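Local coordinates for uncharacterized protein (Legionella longbeachae NSW150, PDB 4JZA) that probably hydrolyses phosphoinositides as a phosphatase, removing the 3-phosphate of phosphatidylinositol 3-phosphate, and so may act on lipid metabolism in the infected host cell, at residues 49-54 with 131-136; 56-61 with 321-326; 75-80 with 110-115; 179-184 with 308-313. All coordinates share one frame; numbering follows the deposited sequence.

In the fold
From the N terminus, helix 41-62 supplies the first segments of both interaction 1 and interaction 2. Interaction 3 follows, where helix 74-87 meets helix 95-116; it closes a short loop that lies within the loops of interactions 1 and 2. Helix 122-140 then returns to close interaction 1. Interaction 4 starts on helix 172-183 and is closed by helix 308-311 after a mostly helical excursion, and the next helix, 315-325, at once closes interaction 2. Interaction 4 is therefore enclosed by interaction 2 and in series with interactions 1 and 3, whereas interactions 1 and 2 cross. Interaction 2 touches the other three, joining the helices between 41 and 140 to helices 172-183, 308-311 and 315-325.

Interaction 1 of 4, residues 49-54 with 131-136; sequences VDSLHK and EAEQYA
Ser-51 donates its hydroxyl to the carboxylate of Glu-133, with OG 2.6 Å from OE1, and this side-chain bond carries the contact between helices 41-62 and 122-140. OE1 receives it through the anti lone pair, the one turned away from OE2. Glu-133 reaches across with CG anti to the backbone N (chi1 -169°) and an extended chain beyond, which places the whole carboxylate against the neighbouring helix. Ser-51 likewise holds OG anti to its own N (chi1 -166°). One residue further on, Leu-52 turns CD2 in beside the carboxylate, 4.1 Å from OE2, its side chain running at a slant to that of Glu-133. The backbones are nearest here, Leu-52 CA and Glu-133 CA being 6.5 Å apart. The buried acid is well compensated: OE1 forms a salt bridge with Arg-48, OE2 another with Arg-341, and this pairing would probably favour the ionised form. On helix 41-62 itself, Lys-54 NZ forms a salt bridge with Asp-50 OD2 at 2.7 Å one turn earlier, from the syn side and 22° out of the carboxylate plane. Asp-50 OD1 has a further salt bridge to Lys-85, so helix 74-87 joins helix 41-62 here. From helix 122-140, Glu-131 and Tyr-135 reach helix 315-325, so helix 122-140 packs against both helix 41-62 and helix 315-325.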
loop_
_atom_site.group_PDB
_atom_site.type_symbol
_atom_site.label_atom_id
_atom_site.label_comp_id
_atom_site.label_asym_id
_atom_site.label_seq_id
_atom_site.Cartn_x
_atom_site.Cartn_y
_atom_site.Cartn_z
ATOM N N VAL A 49 10.287 -9.084 6.786
ATOM C CA VAL A 49 11.301 -8.290 7.430
ATOM C C VAL A 49 12.175 -7.617 6.380
ATOM O O VAL A 49 12.356 -6.396 6.405
ATOM C CB VAL A 49 12.185 -9.112 8.394
ATOM C CG1 VAL A 49 13.370 -8.290 8.869
ATOM C CG2 VAL A 49 11.397 -9.541 9.616
ATOM N N ASP A 50 12.698 -8.411 5.456
ATOM C CA ASP A 50 13.647 -7.919 4.468
ATOM C C ASP A 50 13.009 -6.849 3.615
ATOM O O ASP A 50 13.585 -5.810 3.371
ATOM C CB ASP A 50 14.181 -9.096 3.628
ATOM C CG ASP A 50 15.158 -8.672 2.506
ATOM O OD1 ASP A 50 16.264 -8.137 2.751
ATOM O OD2 ASP A 50 14.829 -8.924 1.347
ATOM N N SER A 51 11.787 -7.055 3.203
ATOM C CA SER A 51 11.145 -6.069 2.327
ATOM C C SER A 51 10.917 -4.725 3.007
ATOM O O SER A 51 11.008 -3.694 2.360
ATOM C CB SER A 51 9.811 -6.609 1.798
ATOM O OG SER A 51 9.344 -5.835 0.727
ATOM N N LEU A 52 10.576 -4.747 4.289
ATOM C CA LEU A 52 10.314 -3.523 5.025
ATOM C C LEU A 52 11.604 -2.777 5.343
ATOM O O LEU A 52 11.640 -1.525 5.416
ATOM C CB LEU A 52 9.511 -3.816 6.307
ATOM C CG LEU A 52 8.080 -4.291 6.076
ATOM C CD1 LEU A 52 7.443 -4.614 7.399
ATOM C CD2 LEU A 52 7.220 -3.277 5.341
ATOM N N HIS A 53 12.643 -3.559 5.581
ATOM C CA HIS A 53 13.987 -3.037 5.733
ATOM C C HIS A 53 14.280 -2.294 4.443
ATOM O O HIS A 53 14.465 -1.080 4.481
ATOM C CB HIS A 53 14.958 -4.201 6.030
ATOM C CG HIS A 53 16.375 -3.813 6.115
ATOM N ND1 HIS A 53 17.211 -3.842 5.029
ATOM C CD2 HIS A 53 17.112 -3.358 7.145
ATOM C CE1 HIS A 53 18.417 -3.433 5.388
ATOM N NE2 HIS A 53 18.390 -3.168 6.681
ATOM N N LYS A 54 14.238 -2.968 3.291
ATOM C CA LYS A 54 14.415 -2.216 2.039
ATOM C C LYS A 54 13.432 -1.051 1.904
ATOM O O LYS A 54 13.772 -0.045 1.326
ATOM C CB LYS A 54 14.262 -3.105 0.819
ATOM C CG LYS A 54 15.509 -3.902 0.478
ATOM C CD LYS A 54 15.155 -5.133 -0.341
ATOM C CE LYS A 54 16.364 -6.033 -0.449
ATOM N NZ LYS A 54 15.954 -7.451 -0.559
ATOM N N GLU A 131 3.876 2.781 1.907
ATOM C CA GLU A 131 3.931 3.358 0.516
ATOM C C GLU A 131 5.331 3.377 -0.040
ATOM O O GLU A 131 5.533 3.118 -1.221
ATOM C CB GLU A 131 3.233 4.751 0.431
ATOM C CG GLU A 131 1.723 4.639 0.644
ATOM C CD GLU A 131 1.005 5.938 0.938
ATOM O OE1 GLU A 131 1.139 6.947 0.216
ATOM O OE2 GLU A 131 0.255 5.981 1.900
ATOM N N ALA A 132 6.319 3.616 0.796
ATOM C CA ALA A 132 7.701 3.416 0.342
ATOM C C ALA A 132 7.939 1.992 -0.124
ATOM O O ALA A 132 8.587 1.786 -1.105
ATOM C CB ALA A 132 8.714 3.787 1.422
ATOM N N GLU A 133 7.393 1.002 0.546
ATOM C CA GLU A 133 7.598 -0.358 0.079
ATOM C C GLU A 133 7.004 -0.577 -1.319
ATOM O O GLU A 133 7.582 -1.260 -2.140
ATOM C CB GLU A 133 6.966 -1.347 1.041
ATOM C CG GLU A 133 7.382 -2.780 0.748
ATOM C CD GLU A 133 6.484 -3.835 1.377
ATOM O OE1 GLU A 133 6.997 -4.957 1.458
ATOM O OE2 GLU A 133 5.310 -3.573 1.775
ATOM N N GLN A 134 5.838 -0.005 -1.576
ATOM C CA GLN A 134 5.175 -0.163 -2.847
ATOM C C GLN A 134 5.989 0.393 -3.989
ATOM O O GLN A 134 6.165 -0.266 -4.984
ATOM C CB GLN A 134 3.847 0.587 -2.789
ATOM C CG GLN A 134 2.787 0.019 -1.838
ATOM C CD GLN A 134 1.588 0.921 -1.796
ATOM O OE1 GLN A 134 1.457 1.730 -2.604
ATOM N NE2 GLN A 134 0.707 0.739 -0.961
ATOM N N TYR A 135 6.468 1.630 -3.835
ATOM C CA TYR A 135 7.344 2.271 -4.822
ATOM C C TYR A 135 8.685 1.513 -4.901
ATOM O O TYR A 135 9.196 1.327 -6.010
ATOM C CB TYR A 135 7.561 3.759 -4.553
ATOM C CG TYR A 135 6.424 4.607 -5.009
ATOM C CD1 TYR A 135 5.375 4.876 -4.176
ATOM C CD2 TYR A 135 6.417 5.186 -6.262
ATOM C CE1 TYR A 135 4.314 5.652 -4.587
ATOM C CE2 TYR A 135 5.364 5.966 -6.689
ATOM C CZ TYR A 135 4.318 6.173 -5.837
ATOM O OH TYR A 135 3.258 6.919 -6.215
ATOM N N ALA A 136 9.232 1.019 -3.796
ATOM C CA ALA A 136 10.446 0.172 -3.944
ATOM C C ALA A 136 10.204 -1.030 -4.836
ATOM O O ALA A 136 11.086 -1.411 -5.630
ATOM C CB ALA A 136 11.000 -0.352 -2.605
#

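Interaction 2 of 4, residues 56-61 with 321-326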
loop_
_atom_site.group_PDB
_atom_site.type_symbol
_atom_site.label_atom_id
_atom_site.label_comp_id
_atom_site.label_asym_id
_atom_site.label_seq_id
_atom_site.Cartn_x
_atom_site.Cartn_y
_atom_site.Cartn_z
ATOM N N PHE A 56 12.415 0.900 4.305
ATOM C CA PHE A 56 13.019 2.007 5.064
ATOM C C PHE A 56 14.097 2.705 4.238
ATOM O O PHE A 56 14.117 3.937 4.190
ATOM C CB PHE A 56 13.619 1.588 6.403
ATOM C CG PHE A 56 14.198 2.729 7.192
ATOM C CD1 PHE A 56 14.269 3.973 6.711
ATOM C CD2 PHE A 56 14.597 2.544 8.423
ATOM C CE1 PHE A 56 14.793 5.013 7.443
ATOM C CE2 PHE A 56 15.091 3.590 9.175
ATOM C CZ PHE A 56 15.199 4.813 8.676
ATOM N N TYR A 57 14.976 1.927 3.606
ATOM C CA TYR A 57 16.013 2.489 2.778
ATOM C C TYR A 57 15.434 3.294 1.634
ATOM O O TYR A 57 15.908 4.394 1.367
ATOM C CB TYR A 57 16.963 1.426 2.242
ATOM C CG TYR A 57 18.044 1.081 3.222
ATOM C CD1 TYR A 57 17.741 0.455 4.413
ATOM C CD2 TYR A 57 19.373 1.408 2.970
ATOM C CE1 TYR A 57 18.726 0.124 5.327
ATOM C CE2 TYR A 57 20.377 1.088 3.877
ATOM C CZ TYR A 57 20.047 0.432 5.054
ATOM O OH TYR A 57 21.033 0.087 5.975
ATOM N N PHE A 58 14.399 2.799 0.971
ATOM C CA PHE A 58 13.801 3.606 -0.072
ATOM C C PHE A 58 13.357 4.947 0.480
ATOM O O PHE A 58 13.494 5.995 -0.164
ATOM C CB PHE A 58 12.593 2.908 -0.637
ATOM C CG PHE A 58 12.027 3.579 -1.849
ATOM C CD1 PHE A 58 11.082 4.560 -1.715
ATOM C CD2 PHE A 58 12.433 3.198 -3.110
ATOM C CE1 PHE A 58 10.573 5.178 -2.801
ATOM C CE2 PHE A 58 11.923 3.811 -4.221
ATOM C CZ PHE A 58 10.989 4.801 -4.061
ATOM N N LEU A 59 12.779 4.909 1.662
ATOM C CA LEU A 59 12.172 6.088 2.279
ATOM C C LEU A 59 13.229 7.127 2.548
ATOM O O LEU A 59 13.059 8.315 2.239
ATOM C CB LEU A 59 11.462 5.665 3.571
ATOM C CG LEU A 59 10.829 6.754 4.409
ATOM C CD1 LEU A 59 9.758 7.537 3.678
ATOM C CD2 LEU A 59 10.293 6.125 5.686
ATOM N N ILE A 60 14.339 6.679 3.118
ATOM C CA ILE A 60 15.361 7.608 3.564
ATOM C C ILE A 60 16.128 8.204 2.390
ATOM O O ILE A 60 16.528 9.370 2.441
ATOM C CB ILE A 60 16.275 6.999 4.647
ATOM C CG1 ILE A 60 17.009 8.108 5.401
ATOM C CG2 ILE A 60 17.243 5.997 4.063
ATOM C CD1 ILE A 60 17.497 7.688 6.779
ATOM N N ASP A 61 16.308 7.417 1.338
ATOM C CA ASP A 61 16.942 7.900 0.124
ATOM C C ASP A 61 15.976 8.808 -0.687
ATOM O O ASP A 61 16.409 9.663 -1.406
ATOM C CB ASP A 61 17.441 6.715 -0.742
ATOM C CG ASP A 61 18.603 5.918 -0.082
ATOM O OD1 ASP A 61 19.181 6.399 0.913
ATOM O OD2 ASP A 61 18.923 4.802 -0.539
ATOM N N LEU A 321 7.758 8.841 -6.363
ATOM C CA LEU A 321 7.721 8.691 -7.820
ATOM C C LEU A 321 9.016 9.205 -8.425
ATOM O O LEU A 321 9.647 8.524 -9.239
ATOM C CB LEU A 321 6.514 9.426 -8.431
ATOM C CG LEU A 321 6.269 9.309 -9.934
ATOM C CD1 LEU A 321 6.176 7.865 -10.342
ATOM C CD2 LEU A 321 4.959 10.035 -10.279
ATOM N N GLU A 322 9.374 10.420 -8.001
ATOM C CA GLU A 322 10.594 11.072 -8.410
ATOM C C GLU A 322 11.791 10.137 -8.239
ATOM O O GLU A 322 12.614 10.015 -9.125
ATOM C CB GLU A 322 10.807 12.367 -7.616
ATOM C CG GLU A 322 12.220 12.964 -7.679
ATOM C CD GLU A 322 12.399 14.207 -6.809
ATOM O OE1 GLU A 322 13.531 14.709 -6.685
ATOM O OE2 GLU A 322 11.410 14.700 -6.234
ATOM N N HIS A 323 11.882 9.452 -7.124
ATOM C CA HIS A 323 13.083 8.696 -6.861
ATOM C C HIS A 323 13.245 7.490 -7.782
ATOM O O HIS A 323 14.358 7.101 -8.101
ATOM C CB HIS A 323 13.079 8.227 -5.433
ATOM C CG HIS A 323 14.351 7.558 -5.024
ATOM N ND1 HIS A 323 15.520 8.256 -4.793
ATOM C CD2 HIS A 323 14.635 6.255 -4.774
ATOM C CE1 HIS A 323 16.471 7.412 -4.420
ATOM N NE2 HIS A 323 15.956 6.194 -4.387
ATOM N N VAL A 324 12.131 6.891 -8.176
ATOM C CA VAL A 324 12.129 5.771 -9.118
ATOM C C VAL A 324 12.389 6.252 -10.517
ATOM O O VAL A 324 13.137 5.582 -11.216
ATOM C CB VAL A 324 10.786 5.027 -9.134
ATOM C CG1 VAL A 324 10.728 4.023 -10.247
ATOM C CG2 VAL A 324 10.584 4.276 -7.843
ATOM N N LEU A 325 11.771 7.385 -10.923
ATOM C CA LEU A 325 11.928 7.950 -12.277
ATOM C C LEU A 325 13.350 8.379 -12.494
ATOM O O LEU A 325 13.915 8.284 -13.581
ATOM C CB LEU A 325 11.005 9.140 -12.514
ATOM C CG LEU A 325 9.548 8.808 -12.813
ATOM C CD1 LEU A 325 8.687 10.059 -12.898
ATOM C CD2 LEU A 325 9.420 8.099 -14.118
ATOM N N LYS A 326 13.921 8.914 -11.444
ATOM C CA LYS A 326 15.281 9.438 -11.493
ATOM C C LYS A 326 16.308 8.283 -11.753
ATOM O O LYS A 326 17.435 8.512 -12.181
ATOM C CB LYS A 326 15.548 10.182 -10.188
ATOM C CG LYS A 326 16.453 11.374 -10.252
ATOM C CD LYS A 326 16.638 11.978 -8.860
ATOM C CE LYS A 326 15.713 13.158 -8.647
ATOM N NZ LYS A 326 16.114 13.903 -7.419
#
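The Phe-58 and His-323 rings form a T-shaped pair in which the imidazole directs its edge toward the face of the phenyl, their planes at 86° and their centroids 5.2 Å apart. Val-324 CG2 sits at the rim of the phenyl, near its plane. The setting is an almost perpendicular helix-helix packing: the segment of helix 41-62 and that of helix 315-325 cross at 95°, their axes approaching to 10.5 Å, so that a few large side chains bridge the gap. On the imidazole, CD2 leads the approach and lies 3.7 Å from Phe-58 CE2, while the CE1 side faces the last turn of helix 41-62. Phe-58 carries CG anti to its N (chi1 -172°), which swings the ring out to the other helix although its CB starts off obliquely. His-323 also has CG anti to its N, and the two side chains run antiparallel alongside each other. Helix 122-140 also packs on Phe-58, through Ala-132, Tyr-135 and Ala-136, making the phenyl a three-helix junction. At the outer border, Asp-61 pairs with Lys-78 through OD1, and its OD2 is too far from the imidazole for a salt bridge. Against the imidazole, Asp-61 offers its CB, 3.9 Å from His-323 CE1.

Interaction 3 of 4, residues 75-80 with 110-115; sequences QTLKAY and IELIAL
Leu-77 is the first residue of helix 74-87 to touch helix 95-116 here: its CD2 lies 3.7 Å from Leu-112 CD1, the two side chains meeting at a slant. Its CG stands beside the backbone N (chi1 -61°), and this brings the end of the chain nearer to the partner helix than its CB direction would suggest. One turn after Leu-77, Tyr-80 aims at helix 95-116 and takes the other branch of Leu-112: CD2 of the leucine lies in the plane of the phenol ring, at its edge, 3.6 Å from Tyr-80 CD2. Leu-112 thus stands between residues i and i+3 of the first helix, each of its methyls claimed by one of them, with its CG anti to N (chi1 178°). Farther out, a water accepts from Tyr-80 OH at 2.7 Å and donates to Glu-111 OE1 at 3.0 Å, linking the phenol to a buried acid whose OE2 accepts from the amide of Leu-672. Leu-681 of helix 676-702 packs on both Tyr-80 and Leu-112, and Phe-56 on Leu-112. One leucine seated between positions i and i+3 of the facing helix is ordinary helix-helix packing, here within the helical part of the fold where helices 41-62, 74-87, 95-116 and 676-702 meet.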
loop_
_atom_site.group_PDB
_atom_site.type_symbol
_atom_site.label_atom_id
_atom_site.label_comp_id
_atom_site.label_asym_id
_atom_site.label_seq_id
_atom_site.Cartn_x
_atom_site.Cartn_y
_atom_site.Cartn_z
ATOM N N GLN A 75 23.328 7.984 8.524
ATOM C CA GLN A 75 24.125 6.835 8.803
ATOM C C GLN A 75 23.738 6.192 10.171
ATOM O O GLN A 75 23.615 4.971 10.302
ATOM C CB GLN A 75 25.568 7.239 8.630
ATOM C CG GLN A 75 26.582 6.400 9.338
ATOM C CD GLN A 75 27.839 7.213 9.666
ATOM O OE1 GLN A 75 27.863 8.476 9.619
ATOM N NE2 GLN A 75 28.895 6.489 10.029
ATOM N N THR A 76 23.464 6.996 11.186
ATOM C CA THR A 76 23.027 6.424 12.443
ATOM C C THR A 76 21.689 5.677 12.290
ATOM O O THR A 76 21.558 4.586 12.837
ATOM C CB THR A 76 22.889 7.478 13.533
ATOM O OG1 THR A 76 24.178 8.026 13.877
ATOM C CG2 THR A 76 22.262 6.857 14.772
ATOM N N LEU A 77 20.713 6.247 11.570
ATOM C CA LEU A 77 19.441 5.560 11.358
ATOM C C LEU A 77 19.569 4.230 10.664
ATOM O O LEU A 77 19.035 3.202 11.100
ATOM C CB LEU A 77 18.507 6.409 10.530
ATOM C CG LEU A 77 18.174 7.743 11.216
ATOM C CD1 LEU A 77 16.973 8.448 10.614
ATOM C CD2 LEU A 77 17.938 7.566 12.701
ATOM N N LYS A 78 20.305 4.220 9.579
ATOM C CA LYS A 78 20.489 3.003 8.826
ATOM C C LYS A 78 21.219 1.969 9.654
ATOM O O LYS A 78 20.941 0.796 9.567
ATOM C CB LYS A 78 21.273 3.287 7.555
ATOM C CG LYS A 78 20.494 4.016 6.492
ATOM C CD LYS A 78 21.436 4.460 5.388
ATOM C CE LYS A 78 20.610 4.929 4.206
ATOM N NZ LYS A 78 21.395 5.482 3.068
ATOM N N ALA A 79 22.193 2.366 10.430
ATOM C CA ALA A 79 22.850 1.361 11.249
ATOM C C ALA A 79 21.825 0.774 12.246
ATOM O O ALA A 79 21.815 -0.447 12.456
ATOM C CB ALA A 79 24.079 1.921 11.956
ATOM N N TYR A 80 20.956 1.611 12.815
ATOM C CA TYR A 80 19.966 1.130 13.806
ATOM C C TYR A 80 18.981 0.158 13.183
ATOM O O TYR A 80 18.686 -0.901 13.692
ATOM C CB TYR A 80 19.197 2.299 14.460
ATOM C CG TYR A 80 18.065 1.871 15.369
ATOM C CD1 TYR A 80 18.315 1.240 16.570
ATOM C CD2 TYR A 80 16.739 2.116 15.025
ATOM C CE1 TYR A 80 17.284 0.849 17.402
ATOM C CE2 TYR A 80 15.694 1.734 15.848
ATOM C CZ TYR A 80 15.972 1.089 17.036
ATOM O OH TYR A 80 14.942 0.668 17.870
ATOM N N ILE A 110 8.543 2.029 12.527
ATOM C CA ILE A 110 7.490 3.044 12.485
ATOM C C ILE A 110 7.846 4.173 13.450
ATOM O O ILE A 110 7.636 5.353 13.177
ATOM C CB ILE A 110 6.150 2.364 12.846
ATOM C CG1 ILE A 110 5.704 1.535 11.679
ATOM C CG2 ILE A 110 5.022 3.333 13.173
ATOM C CD1 ILE A 110 4.893 0.367 12.170
ATOM N N GLU A 111 8.399 3.786 14.591
ATOM C CA GLU A 111 8.632 4.718 15.661
ATOM C C GLU A 111 9.852 5.595 15.267
ATOM O O GLU A 111 9.836 6.819 15.411
ATOM C CB GLU A 111 8.714 3.932 16.995
ATOM C CG GLU A 111 9.910 4.156 17.879
ATOM C CD GLU A 111 9.931 3.308 19.173
ATOM O OE1 GLU A 111 10.297 2.077 19.113
ATOM O OE2 GLU A 111 9.659 3.936 20.262
ATOM N N LEU A 112 10.886 4.952 14.737
ATOM C CA LEU A 112 12.036 5.647 14.193
ATOM C C LEU A 112 11.642 6.630 13.095
ATOM O O LEU A 112 12.159 7.732 13.028
ATOM C CB LEU A 112 13.024 4.634 13.654
ATOM C CG LEU A 112 14.231 5.251 13.026
ATOM C CD1 LEU A 112 14.868 6.112 14.095
ATOM C CD2 LEU A 112 15.206 4.213 12.602
ATOM N N ILE A 113 10.706 6.233 12.244
ATOM C CA ILE A 113 10.149 7.126 11.233
ATOM C C ILE A 113 9.368 8.281 11.849
ATOM O O ILE A 113 9.566 9.421 11.484
ATOM C CB ILE A 113 9.282 6.351 10.244
ATOM C CG1 ILE A 113 10.172 5.426 9.415
ATOM C CG2 ILE A 113 8.503 7.285 9.326
ATOM C CD1 ILE A 113 9.399 4.332 8.718
ATOM N N ALA A 114 8.518 8.023 12.826
ATOM C CA ALA A 114 7.774 9.130 13.416
ATOM C C ALA A 114 8.707 10.163 14.052
ATOM O O ALA A 114 8.445 11.370 13.978
ATOM C CB ALA A 114 6.803 8.622 14.441
ATOM N N LEU A 115 9.751 9.674 14.728
ATOM C CA LEU A 115 10.826 10.490 15.308
ATOM C C LEU A 115 11.606 11.270 14.260
ATOM O O LEU A 115 11.599 12.491 14.281
ATOM C CB LEU A 115 11.834 9.623 16.032
ATOM C CG LEU A 115 13.053 10.392 16.583
ATOM C CD1 LEU A 115 12.595 11.478 17.548
ATOM C CD2 LEU A 115 14.020 9.458 17.279
HETATM O O HOH W 1 12.713 2.088 17.341
#

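Interaction 4 of 4, residues 179-184 with 308-313; sequences TLIKAK and QWYWVL
The contact joins helix 172-183 to the short helix 308-311 and so closes a 123-residue, largely helical excursion of the chain that includes the region assigned to the phosphoinositide phosphatase insertion domain. Ile-181 is the single side chain reaching over from the first helix. Its CG1 stands above the centre of the Tyr-310 ring in a CH-pi contact, 4.2 Å from the centroid and 12° off the ring normal. The branch goes on to CD1, which lies 3.7 Å from Tyr-310 CD1 and 4.0 Å from Trp-309 CH2, so one methyl bridges the two aromatics. CG2 meets the phenol at CE1, 4.0 Å away. Trp-309 is held in the crowded position (chi1 68°), CG between the backbone N and the carbonyl carbon, and this folds the indole back so that Tyr-310 CB rests over one face, toward the rim. Both polar ends are tied down from outside the segments: Tyr-310 OH bonds to the carbonyl O of Pro-187, and Trp-309 NE1 to OE1 of Glu-177. Ile-181, Tyr-310 and Trp-309 make a small hydrophobic cluster with a CH-pi contact at its centre, joining the two ends of the excursion.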
loop_
_atom_site.group_PDB
_atom_site.type_symbol
_atom_site.label_atom_id
_atom_site.label_comp_id
_atom_site.label_asym_id
_atom_site.label_seq_id
_atom_site.Cartn_x
_atom_site.Cartn_y
_atom_site.Cartn_z
ATOM N N THR A 179 7.531 11.457 -18.678
ATOM C CA THR A 179 8.608 12.206 -19.301
ATOM C C THR A 179 8.520 13.699 -18.976
ATOM O O THR A 179 9.532 14.297 -18.645
ATOM C CB THR A 179 8.568 11.954 -20.823
ATOM O OG1 THR A 179 8.807 10.560 -21.069
ATOM C CG2 THR A 179 9.621 12.813 -21.573
ATOM N N LEU A 180 7.329 14.297 -19.075
ATOM C CA LEU A 180 7.156 15.684 -18.679
ATOM C C LEU A 180 7.533 15.927 -17.190
ATOM O O LEU A 180 8.198 16.913 -16.844
ATOM C CB LEU A 180 5.702 16.123 -18.892
ATOM C CG LEU A 180 5.267 16.432 -20.311
ATOM C CD1 LEU A 180 3.755 16.655 -20.373
ATOM C CD2 LEU A 180 6.000 17.658 -20.842
ATOM N N ILE A 181 7.061 15.048 -16.305
ATOM C CA ILE A 181 7.360 15.160 -14.887
ATOM C C ILE A 181 8.888 15.276 -14.666
ATOM O O ILE A 181 9.335 16.173 -13.969
ATOM C CB ILE A 181 6.701 13.997 -14.092
ATOM C CG1 ILE A 181 5.177 14.151 -14.085
ATOM C CG2 ILE A 181 7.162 13.973 -12.634
ATOM C CD1 ILE A 181 4.423 12.869 -13.814
ATOM N N LYS A 182 9.688 14.415 -15.294
ATOM C CA LYS A 182 11.127 14.528 -15.162
ATOM C C LYS A 182 11.653 15.791 -15.785
ATOM O O LYS A 182 12.566 16.430 -15.268
ATOM C CB LYS A 182 11.852 13.435 -15.889
ATOM C CG LYS A 182 11.524 12.053 -15.439
ATOM C CD LYS A 182 12.442 11.063 -16.133
ATOM C CE LYS A 182 13.866 11.116 -15.592
ATOM N NZ LYS A 182 14.655 9.967 -16.112
ATOM N N ALA A 183 11.118 16.156 -16.933
ATOM C CA ALA A 183 11.698 17.300 -17.610
ATOM C C ALA A 183 11.452 18.585 -16.806
ATOM O O ALA A 183 12.266 19.520 -16.908
ATOM C CB ALA A 183 11.191 17.409 -19.030
ATOM N N LYS A 184 10.370 18.616 -16.008
ATOM C CA LYS A 184 10.060 19.760 -15.154
ATOM C C LYS A 184 10.659 19.634 -13.787
ATOM O O LYS A 184 10.388 20.450 -12.899
ATOM C CB LYS A 184 8.545 20.033 -15.124
ATOM C CG LYS A 184 8.040 20.304 -16.532
ATOM C CD LYS A 184 6.631 20.826 -16.611
ATOM C CE LYS A 184 6.204 20.883 -18.085
ATOM N NZ LYS A 184 6.576 22.172 -18.756
ATOM N N GLN A 308 -3.583 16.170 -14.075
ATOM C CA GLN A 308 -4.307 16.320 -12.816
ATOM C C GLN A 308 -4.125 15.115 -11.880
ATOM O O GLN A 308 -4.047 15.282 -10.677
ATOM C CB GLN A 308 -5.769 16.584 -13.133
ATOM C CG GLN A 308 -6.640 17.002 -11.977
ATOM C CD GLN A 308 -8.099 17.161 -12.407
ATOM O OE1 GLN A 308 -8.527 16.615 -13.432
ATOM N NE2 GLN A 308 -8.877 17.894 -11.618
ATOM N N TRP A 309 -4.009 13.903 -12.410
ATOM C CA TRP A 309 -3.701 12.778 -11.549
ATOM C C TRP A 309 -2.409 12.969 -10.767
ATOM O O TRP A 309 -2.282 12.464 -9.674
ATOM C CB TRP A 309 -3.668 11.457 -12.303
ATOM C CG TRP A 309 -2.583 11.251 -13.275
ATOM C CD1 TRP A 309 -2.704 11.249 -14.615
ATOM C CD2 TRP A 309 -1.228 10.935 -12.990
ATOM N NE1 TRP A 309 -1.505 10.963 -15.198
ATOM C CE2 TRP A 309 -0.574 10.780 -14.208
ATOM C CE3 TRP A 309 -0.497 10.757 -11.812
ATOM C CZ2 TRP A 309 0.804 10.462 -14.290
ATOM C CZ3 TRP A 309 0.881 10.437 -11.898
ATOM C CH2 TRP A 309 1.498 10.287 -13.122
ATOM N N TYR A 310 -1.444 13.680 -11.323
ATOM C CA TYR A 310 -0.164 13.872 -10.662
ATOM C C TYR A 310 -0.364 14.802 -9.493
ATOM O O TYR A 310 0.115 14.523 -8.389
ATOM C CB TYR A 310 0.868 14.444 -11.628
ATOM C CG TYR A 310 2.149 14.762 -10.989
ATOM C CD1 TYR A 310 2.984 13.743 -10.549
ATOM C CD2 TYR A 310 2.553 16.083 -10.800
ATOM C CE1 TYR A 310 4.191 14.030 -9.926
ATOM C CE2 TYR A 310 3.766 16.372 -10.174
ATOM C CZ TYR A 310 4.587 15.340 -9.736
ATOM O OH TYR A 310 5.805 15.581 -9.103
ATOM N N TRP A 311 -1.114 15.882 -9.700
ATOM C CA TRP A 311 -1.233 16.922 -8.655
ATOM C C TRP A 311 -1.982 16.478 -7.389
ATOM O O TRP A 311 -1.807 17.053 -6.336
ATOM C CB TRP A 311 -1.879 18.209 -9.215
ATOM C CG TRP A 311 -1.090 18.902 -10.320
ATOM C CD1 TRP A 311 -1.504 19.113 -11.582
ATOM C CD2 TRP A 311 0.232 19.460 -10.234
ATOM N NE1 TRP A 311 -0.527 19.755 -12.295
ATOM C CE2 TRP A 311 0.544 19.989 -11.481
ATOM C CE3 TRP A 311 1.163 19.586 -9.209
ATOM C CZ2 TRP A 311 1.748 20.605 -11.747
ATOM C CZ3 TRP A 311 2.369 20.216 -9.478
ATOM C CH2 TRP A 311 2.641 20.726 -10.718
ATOM N N VAL A 312 -2.838 15.481 -7.488
ATOM C CA VAL A 312 -3.531 14.976 -6.296
ATOM C C VAL A 312 -2.656 14.020 -5.440
ATOM O O VAL A 312 -2.970 13.724 -4.263
ATOM C CB VAL A 312 -4.877 14.337 -6.658
ATOM C CG1 VAL A 312 -5.762 15.356 -7.356
ATOM C CG2 VAL A 312 -4.688 13.120 -7.542
ATOM N N LEU A 313 -1.547 13.554 -5.998
ATOM C CA LEU A 313 -0.674 12.731 -5.210
ATOM C C LEU A 313 -0.254 13.524 -3.975
ATOM O O LEU A 313 -0.111 14.714 -4.048
ATOM C CB LEU A 313 0.558 12.314 -6.010
ATOM C CG LEU A 313 0.335 11.347 -7.155
ATOM C CD1 LEU A 313 1.648 11.062 -7.827
ATOM C CD2 LEU A 313 -0.277 10.061 -6.657
#